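Local coordinates for FdhC (Acinetobacter nosocomialis, PDB 5KTC), which transfers an (R)-3-hydroxybutanoyl group from coenzyme A to the amino group of a dTDP-linked dideoxy sugar, as a GNAT-superfamily N-acyltransferase, at residues A[68-71]-A[72-75]; A[92-95]-A[96-99]; A[152-156]-A[157-161]; A[164-167]-A[168-171]; A[172-175]-A[176-179]. One frame throughout, in Å; residues are numbered along the deposited sequence.

Interaction 1 of 5, residues A[68-71]-A[72-75]; sequences IFRS and DDQS
The chain doubles back between Phe-69 and Ser-75, and Arg-70 N closes the reversal by donating to Ser-75 O at 2.9 Å. This is the turn of the antiparallel beta hairpin made by strands 63-70 and 75-86, and it carries a G1 beta bulge: Gln-74, whose phi is positive, and Ser-75 both face Arg-70. The return bond, Gln-74 N to Arg-70 O, is short at 2.8 Å but strongly bent, and so weak.

The side chain of Arg-70 shows how a turn can be held on its polar side. A bend at its third torsion (chi3 -77°) presents the guanidinium side-on, NE of Arg-70 meeting Asp-72 OD1 at 2.9 Å and NH2 meeting OD2 at 2.8 Å. Each carboxylate oxygen is approached on its syn side, and the two flat groups are only 18° from coplanar. Asp-73 makes a much looser ion pair, since its OD1 stays 4.0 Å from Arg-70 NE; this oxygen accepts instead from Ser-75 OG at 2.8 Å. His-102 adds to the network from outside, its carbonyl oxygen bonding Arg-70 NH1 and its NE2 bonding Asp-73 OD2.

Away from these charges, Phe-69 turns a ring edge to the turn, with CD2 3.7 Å from Gln-74 O, while Tyr-12 of strand 11-15 meets the same ring nearly parallel. Gln-74 folds back across the turn: its NE2 donates to Ser-71 O at 2.8 Å, arriving 39° above the carbonyl plane.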
# COMPACT_ATOMS: atom_id res chain seq x y z
N ILE A 68 5.85 -6.29 -0.18
CA ILE A 68 6.23 -5.77 1.10
C ILE A 68 7.09 -6.85 1.76
O ILE A 68 6.66 -8.02 1.82
CB ILE A 68 5.03 -5.45 1.99
CG1 ILE A 68 4.03 -4.49 1.32
CG2 ILE A 68 5.55 -4.87 3.31
CD1 ILE A 68 2.73 -4.31 2.10
N PHE A 69 8.25 -6.47 2.28
CA PHE A 69 9.22 -7.39 2.91
C PHE A 69 9.46 -6.98 4.34
O PHE A 69 9.41 -5.81 4.63
CB PHE A 69 10.58 -7.35 2.19
CG PHE A 69 10.63 -8.19 0.96
CD1 PHE A 69 10.26 -7.63 -0.31
CD2 PHE A 69 11.05 -9.53 1.04
CE1 PHE A 69 10.31 -8.43 -1.45
CE2 PHE A 69 11.08 -10.30 -0.10
CZ PHE A 69 10.71 -9.76 -1.34
N ARG A 70 9.71 -7.96 5.21
CA ARG A 70 10.28 -7.65 6.52
C ARG A 70 11.82 -7.59 6.44
O ARG A 70 12.50 -8.45 5.85
CB ARG A 70 9.70 -8.47 7.64
CG ARG A 70 10.04 -9.89 7.69
CD ARG A 70 9.28 -10.57 8.80
NE ARG A 70 9.91 -10.24 10.08
CZ ARG A 70 9.33 -10.35 11.26
NH1 ARG A 70 8.05 -10.69 11.36
NH2 ARG A 70 10.02 -10.05 12.36
N SER A 71 12.34 -6.47 6.96
CA SER A 71 13.74 -6.13 6.91
C SER A 71 14.67 -7.07 7.66
O SER A 71 15.81 -7.17 7.27
CB SER A 71 13.95 -4.76 7.57
OG SER A 71 13.21 -3.80 6.85
N ASP A 72 14.23 -7.65 8.75
CA ASP A 72 15.12 -8.41 9.66
C ASP A 72 15.58 -9.73 9.00
O ASP A 72 16.74 -10.12 9.17
CB ASP A 72 14.50 -8.57 11.05
CG ASP A 72 13.28 -9.42 11.06
OD1 ASP A 72 12.78 -9.81 9.96
OD2 ASP A 72 12.75 -9.66 12.16
N ASP A 73 14.68 -10.37 8.22
CA ASP A 73 15.01 -11.62 7.51
C ASP A 73 14.77 -11.61 6.00
O ASP A 73 14.91 -12.63 5.33
CB ASP A 73 14.24 -12.76 8.14
CG ASP A 73 12.76 -12.66 7.95
OD1 ASP A 73 12.30 -11.72 7.30
OD2 ASP A 73 12.06 -13.53 8.44
N GLN A 74 14.44 -10.46 5.46
CA GLN A 74 14.23 -10.32 4.02
C GLN A 74 13.22 -11.38 3.48
O GLN A 74 13.44 -12.00 2.43
CB GLN A 74 15.58 -10.32 3.25
CG GLN A 74 16.52 -9.20 3.71
CD GLN A 74 17.45 -9.70 4.80
OE1 GLN A 74 18.12 -10.70 4.61
NE2 GLN A 74 17.44 -9.07 5.97
N SER A 75 12.12 -11.53 4.20
CA SER A 75 11.08 -12.44 3.83
C SER A 75 9.82 -11.64 3.44
O SER A 75 9.55 -10.59 4.06
CB SER A 75 10.80 -13.43 4.97
OG SER A 75 10.07 -12.88 6.04

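Interaction 2 of 5, residues A[92-95]-A[96-99]; sequences FCWG and SWIL. With FUH ([[(2~{R},3~{S},5~{R})-5-[5-methyl-2,4-bis(oxidanylidene)pyrimidin-1-yl]-3-oxidanyl-oxolan-2-yl]methoxy-oxidanyl-phosphoryl] [(2~{R},3~{R},4~{S},5~{R},6~{R})-6-methyl-3,5-bis(oxidanyl)-4-[[(3~{R})-3-oxidanylbutanoyl]amino]oxan-2-yl] hydrogen phosphate), chain C.
Where strand 91-99 lines the cleft shared by the two bound products, Trp-94 sets the edge of its six-membered ring against the face of the Trp-97 indole. The planes lie 62° apart, an edge-to-face pair whose nearest atoms are Trp-94 CZ3 and Trp-97 CD2, at 3.6 Å. Trp-97 can receive that edge because its CG stands opposite the backbone N (chi1 -174°). Both indole nitrogens are held from helix 107-122, Trp-94 NE1 by Tyr-116 OH and Trp-97 NE1 by Ser-111 OG.

One face of Trp-94 carries the acyl tail of the product: methyl carbon C4 of FUH sits over the ring, 3.5 Å from CE2. Between the tryptophans the strand is kinked at Ser-96, whose phi is positive (42°). This irregularity is consistent with the bulge found in the fourth strand of the GNAT fold, and it turns consecutive amides toward the ligand. Ser-96 N donates to the sugar hydroxyl oxygen O5 of FUH at 3.0 Å, and Trp-97 N makes a weak bond to the new amide oxygen O1 at 3.4 Å. Gly-95 has no side chain, and its CA comes within 3.1 Å of FUH O1. Ser-96 OG gives a very short bond, 2.5 Å, to phosphate oxygen O8 of FUH and is also bonded to Arg-81 NE. Coenzyme A is held further along the strand, by Trp-97 O and Leu-99 N.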
# COMPACT_ATOMS: atom_id res chain seq x y z
N PHE A 92 -4.03 9.48 -7.54
CA PHE A 92 -3.71 8.06 -7.69
C PHE A 92 -4.61 7.27 -6.77
O PHE A 92 -4.99 7.78 -5.77
CB PHE A 92 -2.22 7.72 -7.41
CG PHE A 92 -1.81 7.85 -5.97
CD1 PHE A 92 -1.48 9.08 -5.42
CD2 PHE A 92 -1.72 6.72 -5.17
CE1 PHE A 92 -1.11 9.19 -4.09
CE2 PHE A 92 -1.34 6.85 -3.83
CZ PHE A 92 -1.01 8.08 -3.31
N CYS A 93 -4.96 6.06 -7.18
CA CYS A 93 -5.56 5.09 -6.26
C CYS A 93 -4.48 4.19 -5.62
O CYS A 93 -3.42 3.95 -6.20
CB CYS A 93 -6.60 4.21 -6.97
SG CYS A 93 -7.96 5.21 -7.72
N TRP A 94 -4.79 3.64 -4.45
CA TRP A 94 -3.98 2.58 -3.90
C TRP A 94 -4.85 1.54 -3.22
O TRP A 94 -6.04 1.75 -2.91
CB TRP A 94 -2.88 3.09 -2.97
CG TRP A 94 -3.23 3.52 -1.58
CD1 TRP A 94 -3.77 4.71 -1.20
CD2 TRP A 94 -2.96 2.78 -0.38
NE1 TRP A 94 -3.87 4.74 0.19
CE2 TRP A 94 -3.33 3.59 0.71
CE3 TRP A 94 -2.41 1.52 -0.12
CZ2 TRP A 94 -3.19 3.17 2.05
CZ3 TRP A 94 -2.24 1.11 1.23
CH2 TRP A 94 -2.64 1.93 2.28
N GLY A 95 -4.24 0.40 -3.05
CA GLY A 95 -4.95 -0.77 -2.55
C GLY A 95 -4.18 -2.03 -2.83
O GLY A 95 -2.93 -2.05 -2.71
N SER A 96 -4.89 -3.10 -3.18
CA SER A 96 -4.30 -4.44 -3.16
C SER A 96 -3.43 -4.69 -1.92
O SER A 96 -2.32 -5.27 -2.00
CB SER A 96 -3.54 -4.79 -4.45
OG SER A 96 -4.27 -4.53 -5.63
N TRP A 97 -3.93 -4.24 -0.78
CA TRP A 97 -3.08 -4.01 0.39
C TRP A 97 -3.32 -5.20 1.29
O TRP A 97 -4.43 -5.36 1.88
CB TRP A 97 -3.50 -2.78 1.10
CG TRP A 97 -2.61 -2.35 2.23
CD1 TRP A 97 -1.26 -2.50 2.35
CD2 TRP A 97 -3.05 -1.64 3.40
NE1 TRP A 97 -0.84 -1.91 3.53
CE2 TRP A 97 -1.91 -1.36 4.17
CE3 TRP A 97 -4.31 -1.22 3.85
CZ2 TRP A 97 -1.98 -0.72 5.39
CZ3 TRP A 97 -4.39 -0.55 5.09
CH2 TRP A 97 -3.20 -0.29 5.82
N ILE A 98 -2.31 -6.05 1.40
CA ILE A 98 -2.43 -7.32 2.10
C ILE A 98 -1.15 -7.58 2.90
O ILE A 98 -0.05 -7.41 2.39
CB ILE A 98 -2.66 -8.53 1.19
CG1 ILE A 98 -3.77 -8.27 0.14
CG2 ILE A 98 -3.09 -9.69 2.04
CD1 ILE A 98 -3.82 -9.18 -1.05
N LEU A 99 -1.33 -7.97 4.15
CA LEU A 99 -0.19 -8.39 5.00
C LEU A 99 -0.50 -9.77 5.63
O LEU A 99 -1.61 -9.95 6.14
CB LEU A 99 0.04 -7.36 6.08
CG LEU A 99 0.67 -6.04 5.64
CD1 LEU A 99 0.64 -5.06 6.78
CD2 LEU A 99 2.11 -6.18 5.14
O1 FUH C . -6.80 -2.36 -0.70
C1 FUH C . -7.68 -1.51 -0.83
C2 FUH C . -7.57 -0.13 -0.27
C3 FUH C . -6.62 -0.06 0.89
O2 FUH C . -7.31 -0.28 2.15
C4 FUH C . -6.00 1.31 0.99
N1 FUH C . -8.84 -1.76 -1.56
C5 FUH C . -8.93 -2.94 -2.43
C6 FUH C . -10.27 -3.67 -2.25
O3 FUH C . -11.26 -2.76 -2.49
C7 FUH C . -10.50 -4.77 -3.26
C8 FUH C . -11.95 -5.32 -3.29
O4 FUH C . -10.22 -4.30 -4.59
C9 FUH C . -8.78 -2.51 -3.87
O5 FUH C . -7.46 -2.00 -4.15
C10 FUH C . -8.94 -3.67 -4.76
O6 FUH C . -7.90 -4.59 -4.46
P1 FUH C . -7.57 -5.80 -5.39
O7 FUH C . -8.46 -6.96 -5.16
O8 FUH C . -6.12 -6.14 -5.04
O9 FUH C . -7.42 -5.35 -6.91
P2 FUH C . -8.50 -5.12 -8.07
O10 FUH C . -8.24 -3.78 -8.65
O11 FUH C . -9.87 -5.28 -7.43
O12 FUH C . -8.07 -6.30 -9.03
C11 FUH C . -8.39 -6.23 -10.42
C12 FUH C . -8.53 -7.63 -10.94
C13 FUH C . -9.38 -8.55 -10.04
O13 FUH C . -10.14 -9.50 -10.81
C14 FUH C . -8.38 -9.36 -9.24
C15 FUH C . -7.23 -9.45 -10.21
O14 FUH C . -7.24 -8.25 -11.02
N2 FUH C . -5.87 -9.46 -9.64
C16 FUH C . -5.38 -8.37 -8.98
C17 FUH C . -4.07 -8.37 -8.50
C18 FUH C . -3.47 -7.18 -7.78
C19 FUH C . -3.30 -9.56 -8.71
O15 FUH C . -2.06 -9.58 -8.33
N3 FUH C . -3.81 -10.61 -9.36
C20 FUH C . -5.05 -10.53 -9.85
O16 FUH C . -5.55 -11.59 -10.46

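Interaction 3 of 5, residues A[152-156]-A[157-161]; sequences SEDDE and NIYYI
Asp-154 OD1 is gripped by two backbone amides, Asn-157 N at 2.8 Å and Glu-156 N at 3.0 Å. The Glu-156 bond, to the amide two residues on, defines an Asx turn, and the pair fastens the reversal of the beta hairpin 149-153/157-163. The other carboxylate oxygen, Asp-154 OD2, accepts from Tyr-159 OH at 2.6 Å. That hydroxyl comes from above the carboxylate plane (46° out of it), and carboxylate and phenol ring stand nearly perpendicular. Tyr-159 OH in turn accepts from Asn-157 ND2 at 3.0 Å, within the plane of the amide, so the hydroxyl has a donor and an acceptor and its rotation is fixed. The Tyr-159 ring lies along the opposite strand, its CD2 3.4 Å from Glu-153 CA, which lies at the ring edge. A water bridges Glu-156 OE2 and Asn-157 OD1, donating to both.

The backbone ladder continues with Asp-154 N to Asn-157 O at 3.1 Å and Tyr-159 N to Ser-152 O at 3.0 Å. Strand 149-153 is an outermost strand of the sheet, while 157-163 lies between it and strand 127-133, where Asn-157 touches Glu-131 and Met-133; on the other face Ile-158 packs on His-140 of helix 137-146.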
# COMPACT_ATOMS: atom_id res chain seq x y z
N SER A 152 -17.75 9.31 0.86
CA SER A 152 -19.04 8.71 0.35
C SER A 152 -19.05 7.19 0.28
O SER A 152 -18.30 6.60 1.02
CB SER A 152 -19.34 9.13 -1.08
OG SER A 152 -18.61 8.33 -1.95
N GLU A 153 -19.84 6.58 -0.65
CA GLU A 153 -20.24 5.15 -0.52
C GLU A 153 -21.16 4.54 -1.61
O GLU A 153 -21.61 5.21 -2.55
CB GLU A 153 -20.88 4.93 0.81
CG GLU A 153 -22.36 5.21 0.78
CD GLU A 153 -22.79 5.50 2.13
OE1 GLU A 153 -22.97 4.59 2.95
OE2 GLU A 153 -22.82 6.69 2.38
N ASP A 154 -21.37 3.22 -1.47
CA ASP A 154 -22.37 2.48 -2.20
C ASP A 154 -22.79 1.24 -1.39
O ASP A 154 -22.60 1.18 -0.18
CB ASP A 154 -21.90 2.18 -3.59
CG ASP A 154 -20.66 1.38 -3.63
OD1 ASP A 154 -20.34 0.72 -2.60
OD2 ASP A 154 -20.05 1.36 -4.70
N ASP A 155 -23.42 0.28 -2.03
CA ASP A 155 -23.88 -0.94 -1.25
C ASP A 155 -22.69 -1.74 -0.60
O ASP A 155 -22.83 -2.36 0.45
CB ASP A 155 -24.64 -1.83 -2.24
CG ASP A 155 -25.98 -1.25 -2.63
OD1 ASP A 155 -26.49 -0.40 -1.89
OD2 ASP A 155 -26.54 -1.68 -3.64
N GLU A 156 -21.53 -1.63 -1.22
CA GLU A 156 -20.34 -2.43 -0.86
C GLU A 156 -19.28 -1.73 -0.05
O GLU A 156 -18.67 -2.34 0.84
CB GLU A 156 -19.62 -2.83 -2.11
CG GLU A 156 -20.30 -3.77 -3.00
CD GLU A 156 -19.53 -3.97 -4.29
OE1 GLU A 156 -20.25 -4.38 -5.23
OE2 GLU A 156 -18.27 -3.79 -4.39
N ASN A 157 -19.02 -0.47 -0.43
CA ASN A 157 -17.81 0.29 -0.03
C ASN A 157 -18.06 1.62 0.63
O ASN A 157 -19.13 2.24 0.48
CB ASN A 157 -17.02 0.65 -1.30
CG ASN A 157 -16.50 -0.55 -2.05
OD1 ASN A 157 -16.17 -1.54 -1.43
ND2 ASN A 157 -16.43 -0.47 -3.38
N ILE A 158 -17.06 2.05 1.38
CA ILE A 158 -16.85 3.42 1.70
C ILE A 158 -15.66 3.91 0.87
O ILE A 158 -14.67 3.19 0.70
CB ILE A 158 -16.71 3.64 3.17
CG1 ILE A 158 -18.03 3.23 3.84
CG2 ILE A 158 -16.40 5.13 3.47
CD1 ILE A 158 -17.87 3.06 5.33
N TYR A 159 -15.83 5.12 0.28
CA TYR A 159 -14.85 5.73 -0.63
C TYR A 159 -14.15 6.85 0.13
O TYR A 159 -14.81 7.66 0.83
CB TYR A 159 -15.55 6.30 -1.85
CG TYR A 159 -16.12 5.22 -2.64
CD1 TYR A 159 -15.33 4.52 -3.52
CD2 TYR A 159 -17.44 4.79 -2.43
CE1 TYR A 159 -15.79 3.44 -4.18
CE2 TYR A 159 -17.93 3.72 -3.12
CZ TYR A 159 -17.14 3.05 -3.99
OH TYR A 159 -17.54 1.94 -4.71
N TYR A 160 -12.82 6.88 0.01
CA TYR A 160 -12.02 7.83 0.74
C TYR A 160 -11.13 8.61 -0.19
O TYR A 160 -10.77 8.12 -1.25
CB TYR A 160 -11.11 7.10 1.76
CG TYR A 160 -11.84 6.40 2.87
CD1 TYR A 160 -12.25 5.08 2.75
CD2 TYR A 160 -12.10 7.07 4.05
CE1 TYR A 160 -12.96 4.47 3.78
CE2 TYR A 160 -12.74 6.44 5.09
CZ TYR A 160 -13.18 5.14 4.94
OH TYR A 160 -13.84 4.58 5.99
N ILE A 161 -10.70 9.76 0.29
CA ILE A 161 -9.55 10.44 -0.28
C ILE A 161 -8.55 10.81 0.84
O ILE A 161 -8.89 11.00 2.01
CB ILE A 161 -9.81 11.69 -1.14
CG1 ILE A 161 -10.11 12.88 -0.31
CG2 ILE A 161 -10.92 11.47 -2.16
CD1 ILE A 161 -11.29 12.72 0.56
O HOH W 1 -16.17 -3.98 -2.97

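Interaction 4 of 5, residues A[164-167]-A[168-171]; sequences KSKY and KENK
Backbone bonds from Lys-168 N to Lys-164 O (3.1 Å), Asn-170 N to Lys-166 O (2.9 Å) and Lys-171 N to Tyr-167 O (3.1 Å) set the i to i+4 spacing here; the Glu-169 N to Ser-165 O member of the series is weak.

Charged side chains come next. Lys-166 and Glu-169, three residues apart, form a salt bridge in which NZ reaches OE1 at 3.1 Å on the syn side of the carboxylate. The lysine gets there by folding twice (chi2 62°, chi3 67°) instead of running straight out. Glu-169 OE2 takes a long bond from a water that also lies 2.6 Å from Ser-165 OG. Lys-164 and Lys-168 bring like charges together, their NZ atoms 4.2 Å apart, though Glu-126 makes a long, weak ion pair with Lys-164.

These bonds and side chains belong to helix 164-173, which follows strand 157-163, the last strand in the chain, and is amphipathic. Tyr-167 and Asn-170 are buried against Phe-162, and Tyr-167 also meets Phe-120 and Tyr-116 of helix 107-122.

The two buried residues also have polar ends with partners. Tyr-167 OH accepts from Lys-171 NZ at 3.1 Å, with Lys-171 CG passing 3.9 Å from ring atom CE1. Asn-170 sends ND2 to Met-146 O.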
# COMPACT_ATOMS: atom_id res chain seq x y z
N LYS A 164 -2.54 15.31 -0.03
CA LYS A 164 -1.08 15.51 0.08
C LYS A 164 -0.74 16.30 1.35
O LYS A 164 0.22 16.04 1.99
CB LYS A 164 -0.53 16.22 -1.17
CG LYS A 164 0.95 16.45 -1.16
CD LYS A 164 1.54 16.96 -2.46
CE LYS A 164 3.05 16.83 -2.40
NZ LYS A 164 3.66 17.57 -3.55
N SER A 165 -1.56 17.29 1.66
CA SER A 165 -1.43 18.10 2.88
C SER A 165 -1.41 17.28 4.18
O SER A 165 -0.66 17.59 5.11
CB SER A 165 -2.52 19.16 2.94
OG SER A 165 -3.77 18.59 3.21
N LYS A 166 -2.20 16.22 4.24
CA LYS A 166 -2.21 15.40 5.41
C LYS A 166 -0.97 14.55 5.49
O LYS A 166 -0.46 14.24 6.61
CB LYS A 166 -3.44 14.53 5.46
CG LYS A 166 -3.53 13.63 6.69
CD LYS A 166 -3.61 14.37 8.02
CE LYS A 166 -4.91 15.15 8.16
NZ LYS A 166 -4.90 15.98 9.40
N TYR A 167 -0.52 14.07 4.33
CA TYR A 167 0.73 13.28 4.28
C TYR A 167 1.91 14.11 4.81
O TYR A 167 2.76 13.57 5.54
CB TYR A 167 1.03 12.79 2.85
CG TYR A 167 2.50 12.67 2.48
CD1 TYR A 167 3.26 11.57 2.84
CD2 TYR A 167 3.08 13.65 1.73
CE1 TYR A 167 4.61 11.48 2.46
CE2 TYR A 167 4.38 13.60 1.36
CZ TYR A 167 5.16 12.52 1.74
OH TYR A 167 6.48 12.59 1.33
N LYS A 168 1.96 15.39 4.44
CA LYS A 168 3.03 16.24 4.96
C LYS A 168 2.99 16.41 6.51
O LYS A 168 4.05 16.31 7.15
CB LYS A 168 3.01 17.57 4.29
CG LYS A 168 3.38 17.50 2.83
CD LYS A 168 3.24 18.86 2.17
CE LYS A 168 4.42 19.16 1.26
NZ LYS A 168 3.94 19.74 -0.01
N GLU A 169 1.83 16.58 7.12
CA GLU A 169 1.79 16.53 8.59
C GLU A 169 2.26 15.16 9.09
O GLU A 169 3.17 15.02 9.92
CB GLU A 169 0.39 16.82 9.12
CG GLU A 169 -0.25 18.18 8.76
CD GLU A 169 -1.78 18.14 8.99
OE1 GLU A 169 -2.23 17.41 9.91
OE2 GLU A 169 -2.56 18.78 8.23
N ASN A 170 1.70 14.12 8.53
CA ASN A 170 2.06 12.80 9.00
C ASN A 170 3.58 12.40 8.97
O ASN A 170 4.00 11.53 9.76
CB ASN A 170 1.17 11.77 8.31
CG ASN A 170 -0.28 11.85 8.79
OD1 ASN A 170 -0.66 12.74 9.52
ND2 ASN A 170 -1.08 10.92 8.35
N LYS A 171 4.37 13.00 8.08
CA LYS A 171 5.82 12.76 8.04
C LYS A 171 6.47 13.11 9.38
O LYS A 171 7.34 12.38 9.80
CB LYS A 171 6.50 13.48 6.86
CG LYS A 171 6.66 12.60 5.61
CD LYS A 171 7.71 13.13 4.63
CE LYS A 171 7.40 14.58 4.26
NZ LYS A 171 7.87 14.89 2.89
O HOH W 2 -4.45 18.02 5.67

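Interaction 5 of 5, residues A[172-175]-A[176-179]; sequences IQYA and RFLG. With COA (coenzyme A), chain D.
Tyr-174 and Phe-177 meet at the N6A/C2A edge of the adenine of coenzyme A, at the break between helix 164-173 and the short, weakly bonded helical turn 175-178. The base is recognised through its exocyclic amine: COA N6A donates to Tyr-174 OH at 2.7 Å and lies near the plane of the phenol ring, at its edge. Phe-177 approaches further along the same edge of the base, with CZ 3.8 Å from COA C2A. The two aromatic rings touch through their CD2 atoms, 3.7 Å apart, with planes inclined by 34°.

Behind this first shell, the backbone sets the spacing of the rings. Tyr-174 is the first residue to leave helical geometry, and its carbonyl oxygen is then taken up by Phe-177 N at 3.0 Å. The next bond, Leu-178 N to Ala-175 O at 3.1 Å, also spans three residues. Helix 107-122 backs the pair, Leu-113 touching Tyr-174 and Leu-178, and Val-109 touching Phe-177.

On the outer side Arg-176, extended from CG to NE, lays one face of its guanidinium toward Phe-177, whose CE2 lies 3.5 Å above that plane, over its centre. Two waters tie that arginine to the preceding helix end. One joins Arg-176 N to Gln-173 O; the other accepts from Arg-176 NE at 3.0 Å and donates to Gln-173 O at 2.7 Å.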
# COMPACT_ATOMS: atom_id res chain seq x y z
N ILE A 172 6.03 14.18 10.04
CA ILE A 172 6.58 14.57 11.33
C ILE A 172 6.03 13.69 12.48
O ILE A 172 6.78 13.07 13.23
CB ILE A 172 6.30 16.03 11.61
CG1 ILE A 172 6.83 16.90 10.44
CG2 ILE A 172 6.91 16.48 12.94
CD1 ILE A 172 5.81 17.93 9.94
N GLN A 173 4.73 13.61 12.56
CA GLN A 173 4.05 12.85 13.60
C GLN A 173 4.40 11.37 13.55
O GLN A 173 4.48 10.70 14.56
CB GLN A 173 2.55 13.00 13.42
CG GLN A 173 1.82 12.29 14.52
CD GLN A 173 0.34 12.50 14.47
OE1 GLN A 173 -0.17 13.43 13.84
NE2 GLN A 173 -0.38 11.63 15.15
N TYR A 174 4.54 10.86 12.33
CA TYR A 174 4.80 9.43 12.12
C TYR A 174 6.28 9.13 11.75
O TYR A 174 6.59 8.01 11.29
CB TYR A 174 3.90 8.88 11.01
CG TYR A 174 2.45 8.74 11.37
CD1 TYR A 174 1.58 9.84 11.37
CD2 TYR A 174 1.97 7.52 11.76
CE1 TYR A 174 0.22 9.69 11.71
CE2 TYR A 174 0.63 7.35 12.10
CZ TYR A 174 -0.24 8.44 12.07
OH TYR A 174 -1.53 8.17 12.41
N ALA A 175 7.18 10.07 12.02
CA ALA A 175 8.61 9.88 11.73
C ALA A 175 9.18 8.62 12.37
O ALA A 175 10.06 8.01 11.78
CB ALA A 175 9.45 11.10 12.13
N ARG A 176 8.73 8.28 13.58
CA ARG A 176 9.24 7.10 14.31
C ARG A 176 9.02 5.77 13.53
O ARG A 176 9.67 4.75 13.83
CB ARG A 176 8.65 6.98 15.72
CG ARG A 176 7.18 6.67 15.79
CD ARG A 176 6.75 6.75 17.20
NE ARG A 176 5.35 6.60 17.35
CZ ARG A 176 4.70 5.48 17.59
NH1 ARG A 176 5.33 4.31 17.71
NH2 ARG A 176 3.38 5.54 17.70
N PHE A 177 8.02 5.74 12.65
CA PHE A 177 7.75 4.54 11.87
C PHE A 177 8.62 4.42 10.62
O PHE A 177 8.74 3.35 10.04
CB PHE A 177 6.27 4.52 11.47
CG PHE A 177 5.32 4.31 12.60
CD1 PHE A 177 5.06 3.03 13.06
CD2 PHE A 177 4.66 5.37 13.15
CE1 PHE A 177 4.18 2.78 14.08
CE2 PHE A 177 3.76 5.16 14.17
CZ PHE A 177 3.52 3.86 14.64
N LEU A 178 9.20 5.53 10.18
CA LEU A 178 9.87 5.59 8.93
C LEU A 178 11.37 5.41 9.04
O LEU A 178 12.03 5.06 8.05
CB LEU A 178 9.56 6.90 8.28
CG LEU A 178 8.12 7.01 7.75
CD1 LEU A 178 7.79 8.48 7.48
CD2 LEU A 178 7.94 6.26 6.44
N GLY A 179 11.94 5.61 10.22
CA GLY A 179 13.39 5.55 10.39
C GLY A 179 13.71 5.78 11.84
O GLY A 179 12.78 5.89 12.66
N1A COA D . -0.80 5.14 14.76
C2A COA D . -0.16 4.26 15.57
N3A COA D . -0.39 2.95 15.54
C4A COA D . -1.20 2.47 14.60
C5A COA D . -1.89 3.37 13.64
C6A COA D . -1.64 4.78 13.78
N6A COA D . -2.22 5.67 12.98
N7A COA D . -2.62 2.61 12.84
C8A COA D . -2.44 1.33 13.25
N9A COA D . -1.60 1.26 14.31
C1B COA D . -1.14 0.04 15.00
C2B COA D . -2.33 -0.90 15.24
O2B COA D . -3.05 -0.60 16.45
C3B COA D . -1.68 -2.24 15.21
O3B COA D . -1.03 -2.43 16.47
P3B COA D . -1.63 -3.46 17.55
O7A COA D . -0.77 -4.70 17.28
O8A COA D . -1.22 -2.63 18.73
O9A COA D . -3.11 -3.62 17.27
C4B COA D . -0.62 -2.09 14.15
O4B COA D . -0.24 -0.70 14.16
C5B COA D . -1.03 -2.63 12.80
O5B COA D . -2.21 -1.98 12.36
P1A COA D . -3.50 -2.83 12.05
O1A COA D . -4.65 -1.86 11.84
O2A COA D . -3.66 -4.07 12.90
O3A COA D . -3.31 -3.39 10.55
P2A COA D . -3.07 -4.82 9.99
O4A COA D . -1.78 -5.45 10.44
O5A COA D . -4.31 -5.70 10.14
O6A COA D . -2.87 -4.54 8.43
CBP COA D . -4.20 -4.90 6.42
CCP COA D . -3.99 -4.06 7.69
CDP COA D . -5.42 -4.35 5.73
CEP COA D . -2.99 -4.80 5.49
CAP COA D . -4.40 -6.38 6.83
OAP COA D . -5.37 -6.36 7.93
C9P COA D . -4.82 -7.27 5.73
O9P COA D . -4.07 -7.80 4.89
N8P COA D . -6.15 -7.47 5.68
C7P COA D . -6.72 -8.28 4.67
C6P COA D . -6.70 -7.72 3.27
C5P COA D . -7.54 -6.47 3.22
O5P COA D . -8.69 -6.50 3.68
N4P COA D . -6.96 -5.39 2.72
C3P COA D . -7.62 -4.08 2.73
C2P COA D . -8.71 -3.95 1.65
S1P COA D . -9.65 -2.40 1.94
O HOH W 3 7.26 9.90 15.44
O HOH W 4 3.58 8.42 15.78

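Of the five local contacts, interactions 2 and 5 touch the ligands directly and the others lie further out. Interaction 2 is the most central, its centre about 4 Å from that of the chain, and touches both products. Interactions 1 and 3 are hairpin turns of the same sheet on opposite sides of the chain's centre, about 33 Å apart between centres. Interaction 1 reaches interaction 2 directly, Ile-68 CD1 lying 3.6 Å from the CoA-binding Leu-99 CD2, while the side chain of Asn-157 in interaction 3 lies about 5 Å from FUH. Interactions 4 and 5 adjoin along helix 164-173, centres about 11 Å apart, and interaction 5 holds the adenine end of the coenzyme whose pantetheine arm interaction 2 binds.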